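Local coordinates for protein glycerophosphodiester phosphodiesterase (Thermotoga maritima, PDB 1O1Z) that belongs to the glycerophosphoryl diester phosphodiesterase family and folds as a TIM-type beta/alpha barrel, at residues I14-N28 / F33-D47. Sequence-based numbering, arbitrary orientation.
Sequences IVLGHRGYSAKYLEN and FMKAIEAGANGVELD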
loop_
_atom_site.group_PDB
_atom_site.type_symbol
_atom_site.label_atom_id
_atom_site.label_comp_id
_atom_site.label_asym_id
_atom_site.label_seq_id
_atom_site.Cartn_x
_atom_site.Cartn_y
_atom_site.Cartn_z
ATOM N N ILE A 14 -3.228 -11.012 -7.152
ATOM C CA ILE A 14 -1.954 -10.493 -6.667
ATOM C C ILE A 14 -2.021 -10.443 -5.141
ATOM O O ILE A 14 -2.951 -9.844 -4.602
ATOM C CB ILE A 14 -1.731 -9.095 -7.208
ATOM C CG1 ILE A 14 -1.494 -9.131 -8.725
ATOM C CG2 ILE A 14 -0.570 -8.387 -6.529
ATOM C CD1 ILE A 14 -1.562 -7.759 -9.377
ATOM N N VAL A 15 -1.047 -11.038 -4.470
ATOM C CA VAL A 15 -0.989 -11.028 -3.008
ATOM C C VAL A 15 0.140 -10.093 -2.560
ATOM O O VAL A 15 1.308 -10.341 -2.873
ATOM C CB VAL A 15 -0.767 -12.427 -2.420
ATOM C CG1 VAL A 15 -0.598 -12.328 -0.914
ATOM C CG2 VAL A 15 -1.921 -13.358 -2.804
ATOM N N LEU A 16 -0.214 -9.050 -1.814
ATOM C CA LEU A 16 0.754 -8.111 -1.252
ATOM C C LEU A 16 0.758 -8.227 0.254
ATOM O O LEU A 16 -0.302 -8.209 0.865
ATOM C CB LEU A 16 0.441 -6.673 -1.628
ATOM C CG LEU A 16 0.367 -6.315 -3.116
ATOM C CD1 LEU A 16 0.108 -4.802 -3.291
ATOM C CD2 LEU A 16 1.623 -6.752 -3.864
ATOM N N GLY A 17 1.942 -8.289 0.837
ATOM C CA GLY A 17 2.097 -8.307 2.282
ATOM C C GLY A 17 1.945 -6.922 2.861
ATOM O O GLY A 17 2.732 -6.030 2.557
ATOM N N HIS A 18 0.929 -6.734 3.698
ATOM C CA HIS A 18 0.618 -5.473 4.353
ATOM C C HIS A 18 1.681 -5.125 5.383
ATOM O O HIS A 18 1.795 -5.794 6.416
ATOM C CB HIS A 18 -0.740 -5.604 5.040
ATOM C CG HIS A 18 -1.193 -4.365 5.720
ATOM N ND1 HIS A 18 -1.552 -4.341 7.047
ATOM C CD2 HIS A 18 -1.318 -3.096 5.268
ATOM C CE1 HIS A 18 -1.908 -3.109 7.380
ATOM N NE2 HIS A 18 -1.767 -2.329 6.327
ATOM N N ARG A 19 2.491 -4.110 5.072
ATOM C CA ARG A 19 3.673 -3.807 5.886
ATOM C C ARG A 19 4.632 -5.000 5.935
ATOM O O ARG A 19 5.326 -5.249 6.923
ATOM C CB ARG A 19 3.256 -3.326 7.272
ATOM C CG ARG A 19 2.150 -2.322 7.273
ATOM C CD ARG A 19 1.831 -1.737 8.631
ATOM N NE ARG A 19 0.575 -1.011 8.580
ATOM C CZ ARG A 19 -0.155 -0.675 9.625
ATOM N NH1 ARG A 19 0.245 -0.946 10.854
ATOM N NH2 ARG A 19 -1.321 -0.070 9.439
ATOM N N GLY A 20 4.702 -5.730 4.829
ATOM C CA GLY A 20 5.430 -6.988 4.758
ATOM C C GLY A 20 4.606 -8.146 5.308
ATOM O O GLY A 20 3.383 -8.082 5.316
ATOM N N TYR A 21 5.281 -9.204 5.762
ATOM C CA TYR A 21 4.608 -10.344 6.371
ATOM C C TYR A 21 4.409 -9.987 7.837
ATOM O O TYR A 21 5.071 -10.516 8.730
ATOM C CB TYR A 21 5.433 -11.615 6.215
ATOM C CG TYR A 21 4.699 -12.915 6.472
ATOM C CD1 TYR A 21 3.448 -12.940 7.095
ATOM C CD2 TYR A 21 5.260 -14.111 6.102
ATOM C CE1 TYR A 21 2.784 -14.110 7.323
ATOM C CE2 TYR A 21 4.604 -15.300 6.326
ATOM C CZ TYR A 21 3.368 -15.301 6.930
ATOM O OH TYR A 21 2.708 -16.497 7.142
ATOM N N SER A 22 3.467 -9.080 8.074
ATOM C CA SER A 22 3.373 -8.429 9.379
ATOM C C SER A 22 2.670 -9.284 10.436
ATOM O O SER A 22 2.727 -8.951 11.594
ATOM C CB SER A 22 2.715 -7.061 9.224
ATOM O OG SER A 22 1.409 -7.190 8.696
ATOM N N ALA A 23 1.991 -10.361 10.040
ATOM C CA ALA A 23 1.422 -11.296 11.037
ATOM C C ALA A 23 2.505 -12.037 11.814
ATOM O O ALA A 23 2.259 -12.511 12.950
ATOM C CB ALA A 23 0.500 -12.299 10.385
ATOM N N LYS A 24 3.677 -12.202 11.206
ATOM C CA LYS A 24 4.761 -12.996 11.801
ATOM C C LYS A 24 6.050 -12.221 12.121
ATOM O O LYS A 24 6.864 -12.678 12.933
ATOM C CB LYS A 24 5.106 -14.176 10.889
ATOM C CG LYS A 24 4.042 -15.267 10.842
ATOM C CD LYS A 24 4.587 -16.548 10.182
ATOM C CE LYS A 24 3.566 -17.704 10.244
ATOM N NZ LYS A 24 4.177 -19.059 9.998
ATOM N N TYR A 25 6.227 -11.068 11.481
ATOM C CA TYR A 25 7.431 -10.266 11.617
ATOM C C TYR A 25 7.053 -8.814 11.840
ATOM O O TYR A 25 5.974 -8.367 11.447
ATOM C CB TYR A 25 8.289 -10.414 10.363
ATOM C CG TYR A 25 8.659 -11.854 10.122
ATOM C CD1 TYR A 25 9.706 -12.441 10.820
ATOM C CD2 TYR A 25 7.889 -12.662 9.282
ATOM C CE1 TYR A 25 10.015 -13.790 10.634
ATOM C CE2 TYR A 25 8.199 -13.991 9.086
ATOM C CZ TYR A 25 9.253 -14.551 9.759
ATOM O OH TYR A 25 9.533 -15.899 9.566
ATOM N N LEU A 26 7.952 -8.055 12.445
ATOM C CA LEU A 26 7.627 -6.678 12.790
ATOM C C LEU A 26 7.322 -5.841 11.539
ATOM O O LEU A 26 8.128 -5.750 10.599
ATOM C CB LEU A 26 8.758 -6.049 13.595
ATOM C CG LEU A 26 8.539 -4.591 14.020
ATOM C CD1 LEU A 26 7.349 -4.467 14.947
ATOM C CD2 LEU A 26 9.803 -3.991 14.652
ATOM N N GLU A 27 6.143 -5.215 11.544
ATOM C CA GLU A 27 5.649 -4.466 10.413
ATOM C C GLU A 27 6.658 -3.462 9.883
ATOM O O GLU A 27 7.361 -2.769 10.633
ATOM C CB GLU A 27 4.384 -3.712 10.767
ATOM C CG GLU A 27 4.535 -2.781 11.946
ATOM C CD GLU A 27 3.307 -1.935 12.121
ATOM O OE1 GLU A 27 2.366 -2.471 12.732
ATOM O OE2 GLU A 27 3.286 -0.775 11.646
ATOM N N ASN A 28 6.684 -3.368 8.569
ATOM C CA ASN A 28 7.438 -2.328 7.873
ATOM C C ASN A 28 8.964 -2.406 8.046
ATOM O O ASN A 28 9.671 -1.432 7.775
ATOM C CB ASN A 28 6.878 -0.929 8.175
ATOM C CG ASN A 28 5.738 -0.538 7.269
ATOM O OD1 ASN A 28 5.638 -1.002 6.125
ATOM N ND2 ASN A 28 4.847 0.299 7.783
ATOM N N PHE A 33 9.473 -7.478 4.980
ATOM C CA PHE A 33 9.333 -7.426 3.520
ATOM C C PHE A 33 9.986 -8.632 2.863
ATOM O O PHE A 33 9.397 -9.268 1.998
ATOM C CB PHE A 33 9.941 -6.150 2.937
ATOM C CG PHE A 33 9.342 -4.873 3.473
ATOM C CD1 PHE A 33 7.976 -4.691 3.492
ATOM C CD2 PHE A 33 10.142 -3.814 3.888
ATOM C CE1 PHE A 33 7.407 -3.517 3.960
ATOM C CE2 PHE A 33 9.571 -2.643 4.368
ATOM C CZ PHE A 33 8.222 -2.488 4.406
ATOM N N MET A 34 11.203 -8.969 3.287
ATOM C CA MET A 34 11.916 -10.123 2.710
ATOM C C MET A 34 11.148 -11.430 2.963
ATOM O O MET A 34 11.064 -12.280 2.083
ATOM C CB MET A 34 13.361 -10.178 3.223
ATOM C CG MET A 34 14.184 -8.952 2.744
ATOM S SD MET A 34 15.980 -9.149 3.216
ATOM C CE MET A 34 15.889 -8.971 4.976
ATOM N N LYS A 35 10.591 -11.578 4.159
ATOM C CA LYS A 35 9.835 -12.781 4.507
ATOM C C LYS A 35 8.530 -12.920 3.708
ATOM O O LYS A 35 8.108 -14.032 3.405
ATOM C CB LYS A 35 9.556 -12.839 6.015
ATOM C CG LYS A 35 10.788 -13.095 6.872
ATOM C CD LYS A 35 11.239 -14.512 6.768
ATOM C CE LYS A 35 12.579 -14.702 7.464
ATOM N NZ LYS A 35 13.084 -16.076 7.252
ATOM N N ALA A 36 7.902 -11.796 3.354
ATOM C CA ALA A 36 6.716 -11.839 2.500
ATOM C C ALA A 36 7.072 -12.393 1.135
ATOM O O ALA A 36 6.379 -13.225 0.588
ATOM C CB ALA A 36 6.115 -10.443 2.356
ATOM N N ILE A 37 8.186 -11.927 0.586
ATOM C CA ILE A 37 8.634 -12.393 -0.731
ATOM C C ILE A 37 9.048 -13.864 -0.676
ATOM O O ILE A 37 8.715 -14.656 -1.563
ATOM C CB ILE A 37 9.793 -11.490 -1.258
ATOM C CG1 ILE A 37 9.381 -10.021 -1.341
ATOM C CG2 ILE A 37 10.308 -12.010 -2.608
ATOM C CD1 ILE A 37 8.097 -9.760 -2.090
ATOM N N GLU A 38 9.721 -14.257 0.406
ATOM C CA GLU A 38 10.111 -15.657 0.573
ATOM C C GLU A 38 8.900 -16.590 0.651
ATOM O O GLU A 38 8.958 -17.749 0.235
ATOM C CB GLU A 38 10.957 -15.821 1.831
ATOM C CG GLU A 38 12.328 -15.188 1.734
ATOM C CD GLU A 38 13.058 -15.170 3.079
ATOM O OE1 GLU A 38 12.869 -16.113 3.886
ATOM O OE2 GLU A 38 13.817 -14.208 3.333
ATOM N N ALA A 39 7.814 -16.074 1.223
ATOM C CA ALA A 39 6.557 -16.804 1.399
ATOM C C ALA A 39 5.711 -16.871 0.123
ATOM O O ALA A 39 4.663 -17.523 0.095
ATOM C CB ALA A 39 5.760 -16.195 2.541
ATOM N N GLY A 40 6.172 -16.207 -0.924
ATOM C CA GLY A 40 5.547 -16.274 -2.229
ATOM C C GLY A 40 4.655 -15.110 -2.614
ATOM O O GLY A 40 3.949 -15.202 -3.632
ATOM N N ALA A 41 4.685 -14.022 -1.845
ATOM C CA ALA A 41 3.892 -12.833 -2.170
ATOM C C ALA A 41 4.343 -12.263 -3.514
ATOM O O ALA A 41 5.508 -12.376 -3.904
ATOM C CB ALA A 41 3.976 -11.778 -1.107
ATOM N N ASN A 42 3.424 -11.620 -4.214
ATOM C CA ASN A 42 3.776 -10.898 -5.426
ATOM C C ASN A 42 4.475 -9.573 -5.120
ATOM O O ASN A 42 5.046 -8.959 -6.015
ATOM C CB ASN A 42 2.524 -10.624 -6.235
ATOM C CG ASN A 42 1.862 -11.884 -6.687
ATOM O OD1 ASN A 42 0.977 -12.409 -6.040
ATOM N ND2 ASN A 42 2.394 -12.460 -7.769
ATOM N N GLY A 43 4.381 -9.112 -3.876
ATOM C CA GLY A 43 5.003 -7.877 -3.457
ATOM C C GLY A 43 4.593 -7.491 -2.053
ATOM O O GLY A 43 4.105 -8.321 -1.295
ATOM N N VAL A 44 4.784 -6.226 -1.726
ATOM C CA VAL A 44 4.513 -5.712 -0.398
ATOM C C VAL A 44 3.880 -4.353 -0.491
ATOM O O VAL A 44 4.036 -3.681 -1.503
ATOM C CB VAL A 44 5.799 -5.621 0.445
ATOM C CG1 VAL A 44 6.453 -6.995 0.676
ATOM C CG2 VAL A 44 6.824 -4.658 -0.178
ATOM N N GLU A 45 3.148 -3.978 0.541
ATOM C CA GLU A 45 2.651 -2.616 0.734
ATOM C C GLU A 45 3.415 -2.031 1.900
ATOM O O GLU A 45 3.706 -2.723 2.895
ATOM C CB GLU A 45 1.141 -2.651 0.995
ATOM C CG GLU A 45 0.457 -1.318 1.192
ATOM C CD GLU A 45 0.586 -0.725 2.594
ATOM O OE1 GLU A 45 0.853 -1.465 3.571
ATOM O OE2 GLU A 45 0.409 0.522 2.724
ATOM N N LEU A 46 3.734 -0.745 1.806
ATOM C CA LEU A 46 4.436 -0.065 2.889
ATOM C C LEU A 46 4.049 1.396 2.927
ATOM O O LEU A 46 3.421 1.898 2.001
ATOM C CB LEU A 46 5.937 -0.263 2.732
ATOM C CG LEU A 46 6.598 0.210 1.442
ATOM C CD1 LEU A 46 6.798 1.727 1.416
ATOM C CD2 LEU A 46 7.925 -0.490 1.237
ATOM N N ASP A 47 4.432 2.089 3.999
ATOM C CA ASP A 47 4.025 3.444 4.281
ATOM C C ASP A 47 5.243 4.343 4.369
ATOM O O ASP A 47 6.200 3.964 5.024
ATOM C CB ASP A 47 3.350 3.472 5.638
ATOM C CG ASP A 47 2.258 2.450 5.729
ATOM O OD1 ASP A 47 2.384 1.409 6.436
ATOM O OD2 ASP A 47 1.255 2.578 4.983
HETATM O O HOH W 1 0.280 0.021 5.887
#
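Val15 is bonded twice to Asn42, in the loop just before strand 43-50, ahead of the strand pairing: Val15 N gives a straight bond (177°) to Asn42 OD1 at 2.9 Å, and Val15 O accepts from Asn42 N. Regular parallel register follows, with Gly17 N on Gly43 O and Glu45 N on Gly17 O. Gly20 N, closing a type II turn, reaches Gly17 O from the face opposite to Glu45 N. His18, hydrogen-bonded through ND1 to Asp225, has CD2 3.2 Å from Glu45 OE1, brought there by the bend at Glu45 chi2 (-81°). Arg19 NE donates to a water that is also hydrogen-bonded to Glu45 OE1 and Asp47 OD1; the direct Arg19 NE to Asp47 OD1 salt bridge is long, 3.7 Å, and rests on charge alone, while Arg19 NH1 pairs with Glu27. Tyr21 CB meets Ala36 CB at 4.1 Å, and Lys35 CG sits over the Tyr25 ring centre, 15° off the normal, a CH-pi contact. Asn28 ND2 takes the anti lone pair of Asp47 OD1, 3.0 Å away, whereas Asn28 OD1, buried against Phe33 CZ, has no polar partner. Strand 14-18, helix 30-38 and strand 43-50 make a beta-alpha-beta unit of the barrel, flanked by strands 221-224 and 105-110, with helix 227-232 against Tyr21 and Ala39.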